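Local coordinates for chromosome partition protein Smc (Pyrococcus yayanosii, PDB 5XEI) that probably binds and hydrolyses ATP with its head domain, as SMC proteins do, and is probably required for chromosome condensation and partitioning, at residues Ala436-Lys441 with Lys468-Glu473; Glu378-Leu383 with Ala430-Phe435; Tyr79-Ile84 with Lys103-Pro108. All coordinates share one frame; numbering follows the deposited sequence.

Interaction 1: residues Ala436-Lys441 with Lys468-Glu473; sequences AIQRFK and KESSRE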
loop_
_atom_site.group_PDB
_atom_site.type_symbol
_atom_site.label_atom_id
_atom_site.label_comp_id
_atom_site.label_asym_id
_atom_site.label_seq_id
_atom_site.Cartn_x
_atom_site.Cartn_y
_atom_site.Cartn_z
ATOM N N ALA A 436 26.611 -14.573 -4.981
ATOM C CA ALA A 436 25.478 -15.347 -4.486
ATOM C C ALA A 436 24.168 -14.790 -5.035
ATOM O O ALA A 436 23.359 -15.516 -5.625
ATOM C CB ALA A 436 25.475 -15.349 -2.958
ATOM N N ILE A 437 23.961 -13.480 -4.870
ATOM C CA ILE A 437 22.782 -12.845 -5.435
ATOM C C ILE A 437 22.756 -13.021 -6.946
ATOM O O ILE A 437 21.710 -13.305 -7.536
ATOM C CB ILE A 437 22.739 -11.362 -5.044
ATOM C CG1 ILE A 437 22.274 -11.197 -3.600
ATOM C CG2 ILE A 437 21.797 -10.617 -5.971
ATOM C CD1 ILE A 437 23.325 -11.358 -2.549
ATOM N N GLN A 438 23.906 -12.880 -7.597
ATOM C CA GLN A 438 23.905 -12.868 -9.051
ATOM C C GLN A 438 23.453 -14.210 -9.611
ATOM O O GLN A 438 22.847 -14.254 -10.684
ATOM C CB GLN A 438 25.294 -12.466 -9.563
ATOM C CG GLN A 438 26.123 -13.580 -10.191
ATOM C CD GLN A 438 25.753 -13.880 -11.629
ATOM O OE1 GLN A 438 25.078 -13.092 -12.286
ATOM N NE2 GLN A 438 26.176 -15.039 -12.116
ATOM N N ARG A 439 23.719 -15.312 -8.902
ATOM C CA ARG A 439 23.262 -16.616 -9.382
ATOM C C ARG A 439 21.786 -16.816 -9.123
ATOM O O ARG A 439 21.100 -17.455 -9.927
ATOM C CB ARG A 439 24.059 -17.744 -8.750
ATOM C CG ARG A 439 25.501 -17.457 -8.899
ATOM C CD ARG A 439 26.337 -18.684 -9.273
ATOM N NE ARG A 439 27.365 -18.247 -10.201
ATOM C CZ ARG A 439 28.476 -18.938 -10.422
ATOM N NH1 ARG A 439 28.688 -20.076 -9.747
ATOM N NH2 ARG A 439 29.386 -18.496 -11.296
ATOM N N PHE A 440 21.265 -16.233 -8.054
ATOM C CA PHE A 440 19.827 -16.272 -7.879
ATOM C C PHE A 440 19.149 -15.372 -8.894
ATOM O O PHE A 440 18.355 -15.829 -9.725
ATOM C CB PHE A 440 19.472 -15.874 -6.455
ATOM C CG PHE A 440 18.059 -16.109 -6.120
ATOM C CD1 PHE A 440 17.628 -17.377 -5.763
ATOM C CD2 PHE A 440 17.147 -15.074 -6.161
ATOM C CE1 PHE A 440 16.300 -17.609 -5.448
ATOM C CE2 PHE A 440 15.821 -15.293 -5.836
ATOM C CZ PHE A 440 15.395 -16.561 -5.482
ATOM N N LYS A 441 19.476 -14.084 -8.865
ATOM C CA LYS A 441 18.799 -13.102 -9.708
ATOM C C LYS A 441 19.851 -12.205 -10.354
ATOM O O LYS A 441 20.222 -11.161 -9.806
ATOM C CB LYS A 441 17.785 -12.286 -8.904
ATOM C CG LYS A 441 16.660 -11.707 -9.756
ATOM C CD LYS A 441 15.313 -11.569 -8.990
ATOM C CE LYS A 441 14.463 -12.860 -9.038
ATOM N NZ LYS A 441 13.163 -12.806 -8.259
ATOM N N LYS A 468 34.382 -15.088 -15.405
ATOM C CA LYS A 468 34.247 -15.682 -16.725
ATOM C C LYS A 468 33.061 -16.645 -16.781
ATOM O O LYS A 468 32.291 -16.633 -17.750
ATOM C CB LYS A 468 35.551 -16.377 -17.104
ATOM C CG LYS A 468 35.516 -17.069 -18.450
ATOM C CD LYS A 468 35.908 -16.133 -19.585
ATOM C CE LYS A 468 36.388 -16.924 -20.800
ATOM N NZ LYS A 468 37.518 -17.848 -20.443
ATOM N N GLU A 469 32.869 -17.466 -15.739
ATOM C CA GLU A 469 31.732 -18.387 -15.744
ATOM C C GLU A 469 30.410 -17.627 -15.730
ATOM O O GLU A 469 29.536 -17.873 -16.573
ATOM C CB GLU A 469 31.827 -19.376 -14.574
ATOM C CG GLU A 469 32.305 -20.787 -15.037
ATOM C CD GLU A 469 33.031 -21.625 -13.960
ATOM O OE1 GLU A 469 32.593 -21.625 -12.779
ATOM O OE2 GLU A 469 34.039 -22.295 -14.312
ATOM N N SER A 470 30.265 -16.660 -14.810
ATOM C CA SER A 470 28.999 -15.940 -14.660
ATOM C C SER A 470 28.636 -15.106 -15.876
ATOM O O SER A 470 27.452 -14.800 -16.066
ATOM C CB SER A 470 29.054 -15.034 -13.440
ATOM O OG SER A 470 29.711 -15.708 -12.388
ATOM N N SER A 471 29.621 -14.723 -16.701
ATOM C CA SER A 471 29.312 -13.847 -17.827
ATOM C C SER A 471 28.429 -14.532 -18.859
ATOM O O SER A 471 27.877 -13.853 -19.737
ATOM C CB SER A 471 30.593 -13.297 -18.479
ATOM O OG SER A 471 31.502 -14.312 -18.853
ATOM N N ARG A 472 28.238 -15.846 -18.737
ATOM C CA ARG A 472 27.308 -16.547 -19.607
ATOM C C ARG A 472 25.881 -16.067 -19.416
ATOM O O ARG A 472 25.046 -16.308 -20.288
ATOM C CB ARG A 472 27.405 -18.054 -19.360
ATOM C CG ARG A 472 26.807 -18.898 -20.473
ATOM C CD ARG A 472 25.570 -19.672 -20.011
ATOM N NE ARG A 472 25.876 -21.013 -19.509
ATOM C CZ ARG A 472 24.947 -21.923 -19.234
ATOM N NH1 ARG A 472 23.666 -21.625 -19.420
ATOM N NH2 ARG A 472 25.291 -23.126 -18.780
ATOM N N GLU A 473 25.576 -15.382 -18.309
ATOM C CA GLU A 473 24.240 -14.847 -18.092
ATOM C C GLU A 473 24.218 -13.373 -17.704
ATOM O O GLU A 473 23.136 -12.780 -17.699
ATOM C CB GLU A 473 23.504 -15.657 -17.009
ATOM C CG GLU A 473 24.059 -15.421 -15.597
ATOM C CD GLU A 473 24.703 -16.668 -14.994
ATOM O OE1 GLU A 473 24.781 -16.772 -13.740
ATOM O OE2 GLU A 473 25.122 -17.550 -15.782
#

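Interaction 2: residues Glu378-Leu383 with Ala430-Phe435; sequences ELFAKL and ALAFIF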
loop_
_atom_site.group_PDB
_atom_site.type_symbol
_atom_site.label_atom_id
_atom_site.label_comp_id
_atom_site.label_asym_id
_atom_site.label_seq_id
_atom_site.Cartn_x
_atom_site.Cartn_y
_atom_site.Cartn_z
ATOM N N GLU A 378 28.925 -21.917 -0.912
ATOM C CA GLU A 378 29.709 -22.547 -1.967
ATOM C C GLU A 378 30.740 -21.583 -2.539
ATOM O O GLU A 378 31.950 -21.828 -2.467
ATOM C CB GLU A 378 28.784 -23.068 -3.066
ATOM C CG GLU A 378 27.969 -24.250 -2.632
ATOM C CD GLU A 378 26.575 -24.258 -3.229
ATOM O OE1 GLU A 378 25.820 -25.220 -2.948
ATOM O OE2 GLU A 378 26.220 -23.306 -3.961
ATOM N N LEU A 379 30.276 -20.467 -3.089
ATOM C CA LEU A 379 31.191 -19.536 -3.734
ATOM C C LEU A 379 32.307 -19.076 -2.797
ATOM O O LEU A 379 33.452 -18.918 -3.244
ATOM C CB LEU A 379 30.409 -18.347 -4.303
ATOM C CG LEU A 379 29.240 -18.773 -5.213
ATOM C CD1 LEU A 379 28.476 -17.595 -5.793
ATOM C CD2 LEU A 379 29.699 -19.719 -6.328
ATOM N N PHE A 380 32.030 -18.885 -1.503
ATOM C CA PHE A 380 33.114 -18.466 -0.617
ATOM C C PHE A 380 34.118 -19.588 -0.407
ATOM O O PHE A 380 35.328 -19.342 -0.332
ATOM C CB PHE A 380 32.575 -17.992 0.721
ATOM C CG PHE A 380 33.638 -17.660 1.713
ATOM C CD1 PHE A 380 34.209 -16.399 1.734
ATOM C CD2 PHE A 380 34.064 -18.600 2.638
ATOM C CE1 PHE A 380 35.195 -16.069 2.666
ATOM C CE2 PHE A 380 35.045 -18.287 3.576
ATOM C CZ PHE A 380 35.610 -17.018 3.595
ATOM N N ALA A 381 33.641 -20.830 -0.290
ATOM C CA ALA A 381 34.575 -21.955 -0.311
ATOM C C ALA A 381 35.357 -21.982 -1.614
ATOM O O ALA A 381 36.525 -22.375 -1.628
ATOM C CB ALA A 381 33.835 -23.276 -0.109
ATOM N N LYS A 382 34.741 -21.540 -2.711
ATOM C CA LYS A 382 35.431 -21.530 -3.994
ATOM C C LYS A 382 36.520 -20.463 -4.026
ATOM O O LYS A 382 37.608 -20.701 -4.561
ATOM C CB LYS A 382 34.418 -21.337 -5.125
ATOM C CG LYS A 382 35.018 -21.160 -6.500
ATOM C CD LYS A 382 35.999 -22.276 -6.822
ATOM C CE LYS A 382 36.328 -22.348 -8.307
ATOM N NZ LYS A 382 37.178 -23.543 -8.597
ATOM N N LEU A 383 36.272 -19.292 -3.435
ATOM C CA LEU A 383 37.294 -18.246 -3.455
ATOM C C LEU A 383 38.346 -18.415 -2.360
ATOM O O LEU A 383 39.473 -17.938 -2.511
ATOM C CB LEU A 383 36.646 -16.863 -3.333
ATOM C CG LEU A 383 35.631 -16.468 -4.402
ATOM C CD1 LEU A 383 34.850 -15.180 -4.025
ATOM C CD2 LEU A 383 36.350 -16.325 -5.741
ATOM N N ALA A 430 33.028 -10.017 0.182
ATOM C CA ALA A 430 32.082 -9.152 -0.508
ATOM C C ALA A 430 31.725 -9.746 -1.852
ATOM O O ALA A 430 30.574 -9.662 -2.291
ATOM C CB ALA A 430 32.660 -7.746 -0.679
ATOM N N LEU A 431 32.680 -10.423 -2.487
ATOM C CA LEU A 431 32.430 -10.945 -3.824
ATOM C C LEU A 431 31.644 -12.243 -3.796
ATOM O O LEU A 431 30.867 -12.510 -4.728
ATOM C CB LEU A 431 33.747 -11.139 -4.575
ATOM C CG LEU A 431 34.325 -9.829 -5.124
ATOM C CD1 LEU A 431 35.786 -9.826 -4.954
ATOM C CD2 LEU A 431 33.978 -9.616 -6.584
ATOM N N ALA A 432 31.816 -13.055 -2.744
ATOM C CA ALA A 432 30.946 -14.216 -2.587
ATOM C C ALA A 432 29.501 -13.768 -2.447
ATOM O O ALA A 432 28.616 -14.245 -3.168
ATOM C CB ALA A 432 31.370 -15.065 -1.388
ATOM N N PHE A 433 29.256 -12.809 -1.555
ATOM C CA PHE A 433 27.922 -12.244 -1.422
ATOM C C PHE A 433 27.381 -11.795 -2.768
ATOM O O PHE A 433 26.312 -12.236 -3.194
ATOM C CB PHE A 433 27.940 -11.070 -0.453
ATOM C CG PHE A 433 26.587 -10.713 0.064
ATOM C CD1 PHE A 433 25.712 -11.706 0.477
ATOM C CD2 PHE A 433 26.187 -9.396 0.165
ATOM C CE1 PHE A 433 24.466 -11.388 0.969
ATOM C CE2 PHE A 433 24.933 -9.065 0.669
ATOM C CZ PHE A 433 24.080 -10.059 1.066
ATOM N N ILE A 434 28.123 -10.920 -3.455
ATOM C CA ILE A 434 27.663 -10.373 -4.728
ATOM C C ILE A 434 27.322 -11.498 -5.682
ATOM O O ILE A 434 26.244 -11.530 -6.286
ATOM C CB ILE A 434 28.731 -9.434 -5.326
ATOM C CG1 ILE A 434 28.974 -8.238 -4.399
ATOM C CG2 ILE A 434 28.326 -8.957 -6.718
ATOM C CD1 ILE A 434 29.762 -7.132 -5.023
ATOM N N PHE A 435 28.222 -12.464 -5.803
ATOM C CA PHE A 435 27.970 -13.550 -6.732
ATOM C C PHE A 435 26.815 -14.423 -6.294
ATOM O O PHE A 435 26.109 -14.969 -7.153
ATOM C CB PHE A 435 29.230 -14.379 -6.924
ATOM C CG PHE A 435 30.098 -13.845 -7.999
ATOM C CD1 PHE A 435 29.780 -14.079 -9.333
ATOM C CD2 PHE A 435 31.187 -13.054 -7.694
ATOM C CE1 PHE A 435 30.561 -13.570 -10.346
ATOM C CE2 PHE A 435 31.970 -12.535 -8.706
ATOM C CZ PHE A 435 31.655 -12.795 -10.043
#

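Interaction 3: residues Tyr79-Ile84 with Lys103-Pro108; sequences YAEVAI and KRRVYP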
loop_
_atom_site.group_PDB
_atom_site.type_symbol
_atom_site.label_atom_id
_atom_site.label_comp_id
_atom_site.label_asym_id
_atom_site.label_seq_id
_atom_site.Cartn_x
_atom_site.Cartn_y
_atom_site.Cartn_z
ATOM N N TYR A 79 30.447 21.682 -20.929
ATOM C CA TYR A 79 29.605 20.821 -20.098
ATOM C C TYR A 79 30.148 19.397 -20.163
ATOM O O TYR A 79 31.024 19.075 -20.972
ATOM C CB TYR A 79 28.147 20.853 -20.534
ATOM C CG TYR A 79 27.947 20.555 -21.998
ATOM C CD1 TYR A 79 27.743 19.257 -22.440
ATOM C CD2 TYR A 79 27.981 21.572 -22.948
ATOM C CE1 TYR A 79 27.549 18.982 -23.787
ATOM C CE2 TYR A 79 27.802 21.302 -24.291
ATOM C CZ TYR A 79 27.583 20.010 -24.705
ATOM O OH TYR A 79 27.401 19.742 -26.043
ATOM N N ALA A 80 29.642 18.557 -19.274
ATOM C CA ALA A 80 29.970 17.144 -19.258
ATOM C C ALA A 80 28.745 16.359 -19.696
ATOM O O ALA A 80 27.620 16.678 -19.301
ATOM C CB ALA A 80 30.431 16.699 -17.870
ATOM N N GLU A 81 28.961 15.344 -20.520
ATOM C CA GLU A 81 27.849 14.623 -21.117
ATOM C C GLU A 81 28.161 13.136 -21.230
ATOM O O GLU A 81 29.223 12.745 -21.723
ATOM C CB GLU A 81 27.522 15.206 -22.491
ATOM C CG GLU A 81 26.369 14.512 -23.177
ATOM C CD GLU A 81 26.062 15.121 -24.538
ATOM O OE1 GLU A 81 26.944 15.029 -25.442
ATOM O OE2 GLU A 81 24.946 15.701 -24.679
ATOM N N VAL A 82 27.234 12.309 -20.772
ATOM C CA VAL A 82 27.370 10.864 -20.861
ATOM C C VAL A 82 26.090 10.310 -21.455
ATOM O O VAL A 82 24.987 10.702 -21.053
ATOM C CB VAL A 82 27.639 10.214 -19.492
ATOM C CG1 VAL A 82 27.809 8.740 -19.672
ATOM C CG2 VAL A 82 28.859 10.813 -18.849
ATOM N N ALA A 83 26.228 9.408 -22.419
ATOM C CA ALA A 83 25.082 8.717 -22.980
ATOM C C ALA A 83 25.310 7.228 -22.798
ATOM O O ALA A 83 26.422 6.733 -23.025
ATOM C CB ALA A 83 24.881 9.063 -24.463
ATOM N N ILE A 84 24.280 6.510 -22.371
ATOM C CA ILE A 84 24.420 5.078 -22.178
ATOM C C ILE A 84 23.353 4.367 -22.995
ATOM O O ILE A 84 22.191 4.787 -23.021
ATOM C CB ILE A 84 24.346 4.700 -20.685
ATOM C CG1 ILE A 84 24.601 3.215 -20.490
ATOM C CG2 ILE A 84 23.006 5.066 -20.103
ATOM C CD1 ILE A 84 24.817 2.900 -19.052
ATOM N N LYS A 103 20.764 9.771 -21.800
ATOM C CA LYS A 103 21.821 10.764 -21.848
ATOM C C LYS A 103 21.609 11.755 -20.712
ATOM O O LYS A 103 20.476 12.166 -20.435
ATOM C CB LYS A 103 21.854 11.489 -23.201
ATOM C CG LYS A 103 22.852 12.657 -23.231
ATOM C CD LYS A 103 22.819 13.473 -24.538
ATOM C CE LYS A 103 23.599 12.786 -25.658
ATOM N NZ LYS A 103 23.457 13.509 -26.956
ATOM N N ARG A 104 22.695 12.101 -20.025
ATOM C CA ARG A 104 22.677 13.096 -18.966
ATOM C C ARG A 104 23.778 14.114 -19.210
ATOM O O ARG A 104 24.868 13.770 -19.691
ATOM C CB ARG A 104 22.867 12.472 -17.597
ATOM C CG ARG A 104 22.963 13.493 -16.477
ATOM C CD ARG A 104 23.230 12.817 -15.158
ATOM N NE ARG A 104 23.241 13.764 -14.057
ATOM C CZ ARG A 104 23.661 13.486 -12.826
ATOM N NH1 ARG A 104 24.128 12.279 -12.526
ATOM N NH2 ARG A 104 23.616 14.425 -11.888
ATOM N N ARG A 105 23.492 15.368 -18.879
ATOM C CA ARG A 105 24.434 16.440 -19.136
ATOM C C ARG A 105 24.409 17.411 -17.977
ATOM O O ARG A 105 23.339 17.773 -17.484
ATOM C CB ARG A 105 24.094 17.156 -20.436
ATOM C CG ARG A 105 24.909 18.394 -20.693
ATOM C CD ARG A 105 24.357 19.117 -21.894
ATOM N NE ARG A 105 24.519 18.331 -23.103
ATOM C CZ ARG A 105 24.059 18.704 -24.287
ATOM N NH1 ARG A 105 24.260 17.933 -25.346
ATOM N NH2 ARG A 105 23.387 19.845 -24.408
ATOM N N VAL A 106 25.586 17.838 -17.542
ATOM C CA VAL A 106 25.709 18.738 -16.404
ATOM C C VAL A 106 26.466 19.978 -16.856
ATOM O O VAL A 106 27.482 19.876 -17.552
ATOM C CB VAL A 106 26.405 18.042 -15.218
ATOM C CG1 VAL A 106 27.705 17.409 -15.678
ATOM C CG2 VAL A 106 26.627 19.003 -14.060
ATOM N N TYR A 107 25.959 21.127 -16.498
ATOM C CA TYR A 107 26.541 22.411 -16.852
ATOM C C TYR A 107 27.372 22.955 -15.695
ATOM O O TYR A 107 27.256 22.496 -14.554
ATOM C CB TYR A 107 25.434 23.413 -17.240
ATOM C CG TYR A 107 24.740 23.048 -18.538
ATOM C CD1 TYR A 107 25.330 23.331 -19.757
ATOM C CD2 TYR A 107 23.521 22.383 -18.544
ATOM C CE1 TYR A 107 24.731 22.989 -20.941
ATOM C CE2 TYR A 107 22.911 22.031 -19.735
ATOM C CZ TYR A 107 23.525 22.349 -20.930
ATOM O OH TYR A 107 22.952 22.012 -22.135
ATOM N N PRO A 108 28.259 23.910 -15.969
ATOM C CA PRO A 108 29.144 24.420 -14.908
ATOM C C PRO A 108 28.427 25.071 -13.742
ATOM O O PRO A 108 28.982 25.107 -12.638
ATOM C CB PRO A 108 30.017 25.427 -15.653
ATOM C CG PRO A 108 30.068 24.900 -17.049
ATOM C CD PRO A 108 28.749 24.258 -17.320
#

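Interaction 1: residues Ala436-Lys441 with Lys468-Glu473
Q438 and R439, neighbours near the end of helix 424-440, each give one N-H to the far segment. Q438 NE2 donates to E473 OE1 at 2.8 Å, but the bond is bent (N-H...O angle 130°): the amide nitrogen meets the oxygen from above the carboxylate plane. The other end of the amide, OE1, is taken up by S474. R439 reaches across with NH2 to S470 OG, 3.0 Å away and fairly straight at 154°, the hydroxyl sitting at the guanidinium edge close to its plane. S470 OG is also bonded to the carbonyl of L466, one turn back in its own helix, which fixes where the arginine finds it. With CG anti to the carbonyl carbon (chi1 -50°) and two further bends, the R439 chain brings its end nearer than its base. Around these bonds the packing is light: S470 CB lies 3.2 Å from Q438 NE2, and E469 CB approaches R439 NH2 to 4.2 Å. The contact ties the end of helix 424-440, which starts at the signature motif of this ABC-type ATPase head, to the C-terminal part of helix 457-470, after the Walker B strand and D-loop, and to the turn that follows it.

Interaction 2: residues Glu378-Leu383 with Ala430-Phe435
This is a buried, purely apolar helix-helix contact in the ATPase head, where the last turns of helix 321-383, the long helix that comes in from the coiled coil, lie against the middle of helix 424-440. The short axes pass 8.7 Å apart, with 141° between their N-to-C directions, so the helices run roughly antiparallel but clearly skewed. A432 sits at the centre. Its methyl group faces three side chains of the other helix: F380, whose CB is 3.8 Å from A432 CB, and the two leucines one turn apart, L379 and L383. So small a residue lets the backbones come close, with F380 CA 5.2 Å from A432 CA. L379 crosses F435 at about a right angle and sets its CD1 against F435 CB at 3.5 Å. At the other end L383 CD1 settles beside the backbone of A432, 3.9 Å from its N, and also meets L431 CB at 4.2 Å. The two aromatic rings do little of the touching here. F380 has CG anti to its backbone N (chi1 175°), which carries the ring past A432, leaving that methyl at the ring's edge, and on to T429 and A389. The F435 ring leads away toward L466, I467 and S470 of helix 457-470, while L383 reaches V463 of the same helix. Three helices thus share one hydrophobic seam, in which the base of the C-terminal coiled-coil arm is seated on the signature-motif helix of the SMC head.

Interaction 3: residues Tyr79-Ile84 with Lys103-Pro108
R105 lies across the ring of Y79 and points its guanidinium at E81. E81 and R105 share one face of the sheet; Y79, just before the strand, brings its ring to the same arginine. R105 CD sits over the tyrosine face, 3.9 Å from the Y79 ring centroid and 30° off the normal, a CH-pi contact. Further out, Y79 CZ lies 3.7 Å above the guanidinium plane, with the two planes 37° apart. A bend at chi3 (-66°) turns the group so that its edge meets E81. NH1 makes the main salt-bridge bond to E81 OE2, modelled too short for its length to be trusted, and NE adds a weak one to the same oxygen. At the remaining edge R105 NH2 donates to Y107 OH at 3.2 Å, nearly straight and in plane. K103 NZ, 3.5 Å from E81 OE2, completes the network. The opposite side carries A80 against V106, with V82 and R104, whose guanidinium is bound by the carbonyls of F48 and G52. Antiparallel backbone pairing is regular, A80 N to V106 O being 3.1 Å. Putting alanine in place of this arginine is likely to cost E81 its stronger salt-bridge mate, Y107 OH a donor and the Y79 face its cover. The buried E81 carboxylate, its negative charge more than offset by K103 and R105, would be expected to stay ionised.

Overall arrangement
Interactions 1 and 2 are neighbours, their centres 11 Å apart, and share helix 424-440: residues 430-435 pack mainly on the coiled-coil helix 321-383, and the next turn adds polar bonds to residues 468-473. They touch directly, with S470 OG 3.1 Å from F435 CE1 and R439 NH1 3.6 Å from L379 CD2, so the polar pairs of interaction 1 border the apolar seam of interaction 2. Interaction 3 stands apart, in the antiparallel sheet on the N-terminal side of the head, its nearest atoms about 16 Å from interaction 1 and about 17 Å from interaction 2. It is the one near the predicted ATP site: the V82 side chain is about 9 Å from that of N41, a residue of that site.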